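DinB-like Protein (Bacillus cereus ATCC 10987, PDB 3DI5) is a metal-binding four-helix-bundle protein of the DinB family that holds a nickel ion and whose cellular role is not settled. Local coordinates at residues M23-T28 with G84-N89; V46-V51 with P73-A78. One frame throughout, in Å; residues are numbered along the deposited sequence.

Contact 1: residues M23-T28 with G84-N89; sequences MLDVLT and GYRKVN
Leu24 of helix 6-26 meets Tyr85 of helix 78-99, and one turn of each helix carries an apolar inner touch and a charged outer one. Followed from CB outward, the first four side-chain atoms of Tyr85 share a single methyl as partner. CB lies 3.3 Å from Leu24 CD1, and CG is 3.5 Å from that same methyl. CD1 and CD2 of the ring are each about 4.0 Å from Leu24 CD1, which approaches the root of the ring obliquely. Only beyond them do the partners change: the ring runs on toward Ile50 and Ile54 of helix 43-58, and OH hydrogen-bonds Gln129 OE1 on helix 118-142. With CG anti to the backbone N (chi1 -171°), the ring reaches inward across the four-helix bundle.

On the outer side, Arg86 bends at chi3 (-61°) and brings NH2 to Asp25. The NH2 to OD1 separation is 3.4 Å with an N-H...O angle of 130°, a weak hydrogen bond within a salt bridge; OD2 lies in the guanidinium plane at its edge. Asp25 OD1 also accepts from Gln21 NE2. Long, bent and exposed, this ion pair probably contributes modestly, while the leucine-tyrosine touch belongs to the buried interior.

Contact 2: residues V46-V51 with P73-A78; sequences VAWHIV and PVPTSA. With NI (nickel (II) ion), chain B.
Trp48 presents one face of its indole to Pro75, whose ring meets it at about a right angle, leading with CD. That carbon sits 3.4 Å from the centroid of the Trp48 five-membered ring and only 9° off the ring normal, a CH-pi contact placed almost squarely over the pyrrole part. Pro75 CG leans over the six-membered part instead, 3.9 Å from Trp48 CH2, so the proline spans both halves of the indole. Trp48 holds CG anti to its own N (chi1 -165°), which carries the indole out from helix 43-58 toward the loop. Val74 adds a looser apolar touch beside the stem of the tryptophan, its CG1 4.1 Å from Trp48 CB.

The loop closes over the helix here in a four-helix bundle of the DinB family, just before Ser77 N-caps helix 78-99, its OG taking a weak hydrogen bond from Lys79 N. At the indole edge the link is polar. A water lying in the ring plane accepts a weak hydrogen bond from Trp48 NE1 (3.3 Å) and donates to Pro73 O (3.1 Å), bridging helix and loop; NE1 has a further weak bond to Lys70 O.

His49, the next residue, does not touch the loop segment; it serves the metal. Its NE2 binds nickel at 2.3 Å, and His128, His132 and three waters complete six ligands. Its other ring nitrogen, ND1, hydrogen-bonds Asp71 OD2, a second-shell carboxylate that should help fix the rotation of the imidazole and may make NE2 a stronger donor to the metal. Trp41 and His132 each meet the imidazole edge-to-face.

Overall arrangement
Contact 2 is nested along the chain inside the loop closed by contact 1, and their centres lie only 9 Å apart. Helix 43-58 connects them: Ala47 CB packs 3.8 Å from Leu24 CD2, and Ile50 CG2 lies 3.7 Å from Tyr85 CE1. At the far end of the loop, Ala78 CB touches Leu27 O at 3.5 Å, where helix 78-99 begins. Their relation to nickel differs. Segment 46-51 supplies a ligand directly, whereas in contact 1 the side chain of Tyr85 stays about 13 Å from the ion and about 9 Å from the side chain of His128, which lies with His132 on helix 118-142.

Contact 1: residues M23-T28 with G84-N89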
HETATM    1  N   MSE A  23     -10.001  -5.588  -3.293  1.00 41.83           N
HETATM    2  CA  MSE A  23      -9.976  -6.456  -2.137  1.00 42.13           C
HETATM    3  C   MSE A  23     -10.421  -5.733  -0.864  1.00 41.34           C
HETATM    4  O   MSE A  23     -11.295  -6.215  -0.141  1.00 41.70           O
HETATM    5  CB  MSE A  23      -8.607  -7.093  -2.001  1.00 41.41           C
HETATM    6  CG  MSE A  23      -8.388  -8.098  -3.100  1.00 41.76           C
HETATM    7 SE   MSE A  23      -6.776  -8.923  -2.716  0.75 46.00          SE
HETATM    8  CE  MSE A  23      -6.336  -9.635  -4.473  1.00 42.97           C
ATOM      9  N   LEU A  24      -9.881  -4.549  -0.638  1.00 41.06           N
ATOM     10  CA  LEU A  24     -10.273  -3.716   0.501  1.00 40.50           C
ATOM     11  C   LEU A  24     -11.740  -3.421   0.490  1.00 40.38           C
ATOM     12  O   LEU A  24     -12.350  -3.349   1.543  1.00 40.99           O
ATOM     13  CB  LEU A  24      -9.472  -2.392   0.533  1.00 40.12           C
ATOM     14  CG  LEU A  24      -8.015  -2.523   1.016  1.00 38.27           C
ATOM     15  CD1 LEU A  24      -7.303  -1.187   1.008  1.00 35.14           C
ATOM     16  CD2 LEU A  24      -7.958  -3.113   2.403  1.00 36.73           C
ATOM     17  N   ASP A  25     -12.314  -3.256  -0.703  1.00 40.31           N
ATOM     18  CA  ASP A  25     -13.736  -2.920  -0.846  1.00 40.03           C
ATOM     19  C   ASP A  25     -14.666  -4.076  -0.451  1.00 39.37           C
ATOM     20  O   ASP A  25     -15.828  -3.846  -0.137  1.00 38.85           O
ATOM     21  CB  ASP A  25     -14.054  -2.445  -2.285  1.00 40.24           C
ATOM     22  CG  ASP A  25     -13.564  -1.011  -2.574  1.00 40.77           C
ATOM     23  OD1 ASP A  25     -13.191  -0.287  -1.626  1.00 42.10           O
ATOM     24  OD2 ASP A  25     -13.559  -0.600  -3.760  1.00 43.46           O
ATOM     25  N   VAL A  26     -14.151  -5.304  -0.455  1.00 38.26           N
ATOM     26  CA  VAL A  26     -14.951  -6.491  -0.104  1.00 38.17           C
ATOM     27  C   VAL A  26     -14.972  -6.782   1.405  1.00 37.59           C
ATOM     28  O   VAL A  26     -15.805  -7.549   1.888  1.00 36.68           O
ATOM     29  CB  VAL A  26     -14.391  -7.735  -0.827  1.00 38.15           C
ATOM     30  CG1 VAL A  26     -15.115  -8.992  -0.394  1.00 38.34           C
ATOM     31  CG2 VAL A  26     -14.491  -7.551  -2.334  1.00 39.21           C
ATOM     32  N   LEU A  27     -14.046  -6.174   2.144  1.00 37.24           N
ATOM     33  CA  LEU A  27     -13.853  -6.506   3.560  1.00 37.75           C
ATOM     34  C   LEU A  27     -15.058  -6.006   4.340  1.00 37.41           C
ATOM     35  O   LEU A  27     -15.659  -4.980   3.998  1.00 37.48           O
ATOM     36  CB  LEU A  27     -12.525  -5.916   4.103  1.00 37.39           C
ATOM     37  CG  LEU A  27     -11.241  -6.777   4.080  1.00 38.57           C
ATOM     38  CD1 LEU A  27     -11.035  -7.617   2.838  1.00 41.47           C
ATOM     39  CD2 LEU A  27     -10.003  -5.900   4.316  1.00 38.55           C
ATOM     40  N   THR A  28     -15.438  -6.774   5.353  1.00 37.39           N
ATOM     41  CA  THR A  28     -16.511  -6.411   6.260  1.00 36.78           C
ATOM     42  C   THR A  28     -15.869  -6.145   7.606  1.00 36.71           C
ATOM     43  O   THR A  28     -14.722  -6.545   7.836  1.00 36.22           O
ATOM     44  CB  THR A  28     -17.519  -7.557   6.410  1.00 36.70           C
ATOM     45  OG1 THR A  28     -16.852  -8.701   6.962  1.00 35.79           O
ATOM     46  CG2 THR A  28     -18.115  -7.927   5.057  1.00 36.04           C
ATOM     47  N   GLY A  84      -9.512   5.148   3.462  1.00 40.13           N
ATOM     48  CA  GLY A  84      -8.112   5.493   3.727  1.00 40.53           C
ATOM     49  C   GLY A  84      -7.150   5.141   2.608  1.00 40.91           C
ATOM     50  O   GLY A  84      -6.373   5.986   2.188  1.00 41.21           O
ATOM     51  N   TYR A  85      -7.188   3.903   2.130  1.00 41.63           N
ATOM     52  CA  TYR A  85      -6.343   3.500   1.000  1.00 41.56           C
ATOM     53  C   TYR A  85      -6.623   4.363  -0.244  1.00 42.71           C
ATOM     54  O   TYR A  85      -5.695   4.820  -0.893  1.00 42.92           O
ATOM     55  CB  TYR A  85      -6.564   2.042   0.645  1.00 41.30           C
ATOM     56  CG  TYR A  85      -5.569   1.516  -0.371  1.00 40.64           C
ATOM     57  CD1 TYR A  85      -4.271   1.216  -0.008  1.00 41.04           C
ATOM     58  CD2 TYR A  85      -5.929   1.347  -1.697  1.00 40.97           C
ATOM     59  CE1 TYR A  85      -3.365   0.728  -0.930  1.00 40.97           C
ATOM     60  CE2 TYR A  85      -5.036   0.894  -2.625  1.00 39.98           C
ATOM     61  CZ  TYR A  85      -3.758   0.578  -2.243  1.00 40.99           C
ATOM     62  OH  TYR A  85      -2.877   0.104  -3.176  1.00 40.71           O
ATOM     63  N   ARG A  86      -7.896   4.581  -0.563  1.00 43.13           N
ATOM     64  CA  ARG A  86      -8.267   5.355  -1.741  1.00 44.43           C
ATOM     65  C   ARG A  86      -7.695   6.762  -1.628  1.00 44.49           C
ATOM     66  O   ARG A  86      -7.065   7.257  -2.562  1.00 45.40           O
ATOM     67  CB  ARG A  86      -9.790   5.424  -1.903  1.00 44.20           C
ATOM     68  CG  ARG A  86     -10.244   6.239  -3.114  1.00 45.42           C
ATOM     69  CD  ARG A  86     -11.743   6.178  -3.361  1.00 46.23           C
ATOM     70  NE  ARG A  86     -12.183   4.807  -3.615  1.00 47.92           N
ATOM     71  CZ  ARG A  86     -12.877   4.046  -2.766  1.00 49.12           C
ATOM     72  NH1 ARG A  86     -13.273   4.508  -1.574  1.00 49.26           N
ATOM     73  NH2 ARG A  86     -13.195   2.801  -3.126  1.00 49.86           N
ATOM     74  N   LYS A  87      -7.913   7.371  -0.464  1.00 44.41           N
ATOM     75  CA  LYS A  87      -7.515   8.753  -0.157  1.00 44.22           C
ATOM     76  C   LYS A  87      -6.014   8.963  -0.300  1.00 44.21           C
ATOM     77  O   LYS A  87      -5.573   9.892  -0.997  1.00 44.20           O
ATOM     78  CB  LYS A  87      -7.921   9.088   1.287  1.00 44.43           C
ATOM     79  CG  LYS A  87      -8.460  10.472   1.519  1.00 44.56           C
ATOM     80  CD  LYS A  87      -9.089  10.562   2.913  1.00 44.07           C
ATOM     81  N   VAL A  88      -5.235   8.107   0.360  1.00 43.34           N
ATOM     82  CA  VAL A  88      -3.790   8.283   0.409  1.00 43.89           C
ATOM     83  C   VAL A  88      -3.109   7.908  -0.912  1.00 43.64           C
ATOM     84  O   VAL A  88      -2.105   8.511  -1.283  1.00 43.37           O
ATOM     85  CB  VAL A  88      -3.135   7.527   1.598  1.00 43.25           C
ATOM     86  CG1 VAL A  88      -3.053   6.031   1.341  1.00 44.08           C
ATOM     87  CG2 VAL A  88      -1.771   8.101   1.858  1.00 44.87           C
ATOM     88  N   ASN A  89      -3.662   6.930  -1.629  1.00 43.54           N
ATOM     89  CA  ASN A  89      -3.178   6.635  -2.971  1.00 43.84           C
ATOM     90  C   ASN A  89      -3.365   7.846  -3.894  1.00 42.62           C
ATOM     91  O   ASN A  89      -2.484   8.195  -4.652  1.00 42.64           O
ATOM     92  CB  ASN A  89      -3.854   5.399  -3.573  1.00 44.30           C
ATOM     93  CG  ASN A  89      -3.208   4.983  -4.889  1.00 46.95           C
ATOM     94  OD1 ASN A  89      -2.000   4.753  -4.944  1.00 53.28           O
ATOM     95  ND2 ASN A  89      -3.990   4.936  -5.955  1.00 48.55           N
TER

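Contact 2: residues V46-V51 with P73-A78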
ATOM      1  N   VAL A  46      -3.265  -6.367   8.927  1.00 38.02           N
ATOM      2  CA  VAL A  46      -2.672  -6.519   7.606  1.00 38.22           C
ATOM      3  C   VAL A  46      -3.127  -5.410   6.656  1.00 39.42           C
ATOM      4  O   VAL A  46      -2.283  -4.790   6.002  1.00 41.06           O
ATOM      5  CB  VAL A  46      -2.907  -7.936   7.001  1.00 38.71           C
ATOM      6  CG1 VAL A  46      -2.262  -8.046   5.580  1.00 37.23           C
ATOM      7  CG2 VAL A  46      -2.344  -8.976   7.922  1.00 35.38           C
ATOM      8  N   ALA A  47      -4.430  -5.095   6.647  1.00 39.15           N
ATOM      9  CA  ALA A  47      -5.004  -4.124   5.706  1.00 38.95           C
ATOM     10  C   ALA A  47      -4.605  -2.674   6.029  1.00 38.71           C
ATOM     11  O   ALA A  47      -4.307  -1.871   5.141  1.00 37.60           O
ATOM     12  CB  ALA A  47      -6.531  -4.242   5.695  1.00 38.55           C
ATOM     13  N   TRP A  48      -4.651  -2.320   7.301  1.00 38.76           N
ATOM     14  CA  TRP A  48      -4.199  -0.999   7.709  1.00 38.83           C
ATOM     15  C   TRP A  48      -2.674  -0.817   7.519  1.00 38.47           C
ATOM     16  O   TRP A  48      -2.220   0.263   7.242  1.00 38.14           O
ATOM     17  CB  TRP A  48      -4.609  -0.745   9.150  1.00 38.98           C
ATOM     18  CG  TRP A  48      -4.535   0.665   9.598  1.00 38.62           C
ATOM     19  CD1 TRP A  48      -3.863   1.122  10.675  1.00 38.41           C
ATOM     20  CD2 TRP A  48      -5.202   1.801   9.020  1.00 38.34           C
ATOM     21  NE1 TRP A  48      -4.057   2.482  10.814  1.00 39.87           N
ATOM     22  CE2 TRP A  48      -4.867   2.921   9.802  1.00 37.93           C
ATOM     23  CE3 TRP A  48      -6.046   1.978   7.915  1.00 39.22           C
ATOM     24  CZ2 TRP A  48      -5.338   4.199   9.521  1.00 39.28           C
ATOM     25  CZ3 TRP A  48      -6.510   3.234   7.631  1.00 38.88           C
ATOM     26  CH2 TRP A  48      -6.158   4.342   8.432  1.00 39.61           C
ATOM     27  N   HIS A  49      -1.897  -1.889   7.652  1.00 37.89           N
ATOM     28  CA  HIS A  49      -0.458  -1.829   7.423  1.00 37.24           C
ATOM     29  C   HIS A  49      -0.163  -1.435   5.955  1.00 37.41           C
ATOM     30  O   HIS A  49       0.757  -0.665   5.682  1.00 36.57           O
ATOM     31  CB  HIS A  49       0.152  -3.198   7.789  1.00 37.50           C
ATOM     32  CG  HIS A  49       1.635  -3.296   7.599  1.00 37.08           C
ATOM     33  ND1 HIS A  49       2.532  -2.560   8.338  1.00 37.73           N
ATOM     34  CD2 HIS A  49       2.378  -4.130   6.833  1.00 38.81           C
ATOM     35  CE1 HIS A  49       3.764  -2.893   7.990  1.00 38.77           C
ATOM     36  NE2 HIS A  49       3.700  -3.841   7.074  1.00 37.37           N
ATOM     37  N   ILE A  50      -0.977  -1.935   5.026  1.00 36.74           N
ATOM     38  CA  ILE A  50      -0.876  -1.600   3.582  1.00 36.60           C
ATOM     39  C   ILE A  50      -1.178  -0.137   3.328  1.00 36.58           C
ATOM     40  O   ILE A  50      -0.484   0.568   2.566  1.00 37.69           O
ATOM     41  CB  ILE A  50      -1.868  -2.482   2.770  1.00 36.62           C
ATOM     42  CG1 ILE A  50      -1.306  -3.892   2.660  1.00 35.34           C
ATOM     43  CG2 ILE A  50      -2.134  -1.927   1.316  1.00 36.42           C
ATOM     44  CD1 ILE A  50      -2.354  -4.944   2.388  1.00 34.26           C
ATOM     45  N   VAL A  51      -2.216   0.331   3.978  1.00 36.48           N
ATOM     46  CA  VAL A  51      -2.588   1.707   3.851  1.00 35.50           C
ATOM     47  C   VAL A  51      -1.460   2.623   4.333  1.00 35.98           C
ATOM     48  O   VAL A  51      -1.026   3.535   3.605  1.00 34.52           O
ATOM     49  CB  VAL A  51      -3.897   1.967   4.587  1.00 36.20           C
ATOM     50  CG1 VAL A  51      -4.275   3.428   4.465  1.00 33.19           C
ATOM     51  CG2 VAL A  51      -5.036   1.051   4.016  1.00 33.82           C
ATOM     52  N   PRO A  73      -3.271   2.363  16.576  1.00 41.60           N
ATOM     53  CA  PRO A  73      -4.312   1.354  16.576  1.00 40.90           C
ATOM     54  C   PRO A  73      -4.919   1.167  15.185  1.00 40.00           C
ATOM     55  O   PRO A  73      -4.707   1.981  14.280  1.00 39.44           O
ATOM     56  CB  PRO A  73      -5.338   1.928  17.557  1.00 40.75           C
ATOM     57  CG  PRO A  73      -5.225   3.358  17.374  1.00 41.25           C
ATOM     58  CD  PRO A  73      -3.770   3.633  17.132  1.00 41.61           C
ATOM     59  N   VAL A  74      -5.645   0.074  15.022  1.00 39.25           N
ATOM     60  CA  VAL A  74      -6.237  -0.272  13.750  1.00 38.70           C
ATOM     61  C   VAL A  74      -7.696   0.211  13.766  1.00 38.13           C
ATOM     62  O   VAL A  74      -8.405   0.001  14.752  1.00 38.73           O
ATOM     63  CB  VAL A  74      -6.200  -1.790  13.531  1.00 38.74           C
ATOM     64  CG1 VAL A  74      -6.872  -2.165  12.208  1.00 38.20           C
ATOM     65  CG2 VAL A  74      -4.767  -2.303  13.599  1.00 39.08           C
ATOM     66  N   PRO A  75      -8.170   0.831  12.671  1.00 37.44           N
ATOM     67  CA  PRO A  75      -9.597   1.160  12.600  1.00 36.76           C
ATOM     68  C   PRO A  75     -10.523  -0.036  12.786  1.00 36.56           C
ATOM     69  O   PRO A  75     -10.188  -1.144  12.370  1.00 35.92           O
ATOM     70  CB  PRO A  75      -9.745   1.710  11.180  1.00 36.40           C
ATOM     71  CG  PRO A  75      -8.440   2.269  10.875  1.00 35.99           C
ATOM     72  CD  PRO A  75      -7.466   1.290  11.459  1.00 37.63           C
ATOM     73  N   THR A  76     -11.695   0.192  13.378  1.00 37.11           N
ATOM     74  CA  THR A  76     -12.673  -0.891  13.557  1.00 37.55           C
ATOM     75  C   THR A  76     -13.691  -1.042  12.412  1.00 38.15           C
ATOM     76  O   THR A  76     -14.416  -2.043  12.351  1.00 37.83           O
ATOM     77  CB  THR A  76     -13.395  -0.804  14.911  1.00 37.85           C
ATOM     78  OG1 THR A  76     -14.073   0.448  15.045  1.00 36.14           O
ATOM     79  CG2 THR A  76     -12.370  -0.961  16.042  1.00 38.81           C
ATOM     80  N   SER A  77     -13.715  -0.086  11.486  1.00 37.93           N
ATOM     81  CA  SER A  77     -14.663  -0.116  10.385  1.00 37.91           C
ATOM     82  C   SER A  77     -13.938  -0.337   9.094  1.00 37.58           C
ATOM     83  O   SER A  77     -12.967   0.362   8.813  1.00 37.85           O
ATOM     84  CB  SER A  77     -15.430   1.207  10.312  1.00 38.14           C
ATOM     85  OG  SER A  77     -15.811   1.468   8.973  1.00 39.20           O
ATOM     86  N   ALA A  78     -14.393  -1.301   8.297  1.00 37.95           N
ATOM     87  CA  ALA A  78     -13.687  -1.647   7.054  1.00 38.33           C
ATOM     88  C   ALA A  78     -13.833  -0.510   6.030  1.00 38.87           C
ATOM     89  O   ALA A  78     -13.005  -0.363   5.120  1.00 38.94           O
ATOM     90  CB  ALA A  78     -14.167  -2.975   6.485  1.00 38.12           C
TER
HETATM   91 NI    NI B 168       5.401  -5.105   6.184  1.00 54.28          NI
HETATM   92  O   HOH W   1      -3.233   4.510  13.293  1.00 40.99           O
HETATM   93  O   HOH W   2       5.445  -6.227   8.309  1.00 35.16           O
HETATM   94  O   HOH W   3       7.232  -6.278   5.513  1.00 41.04           O
HETATM   95  O   HOH W   4       6.915  -3.543   7.104  1.00 32.15           O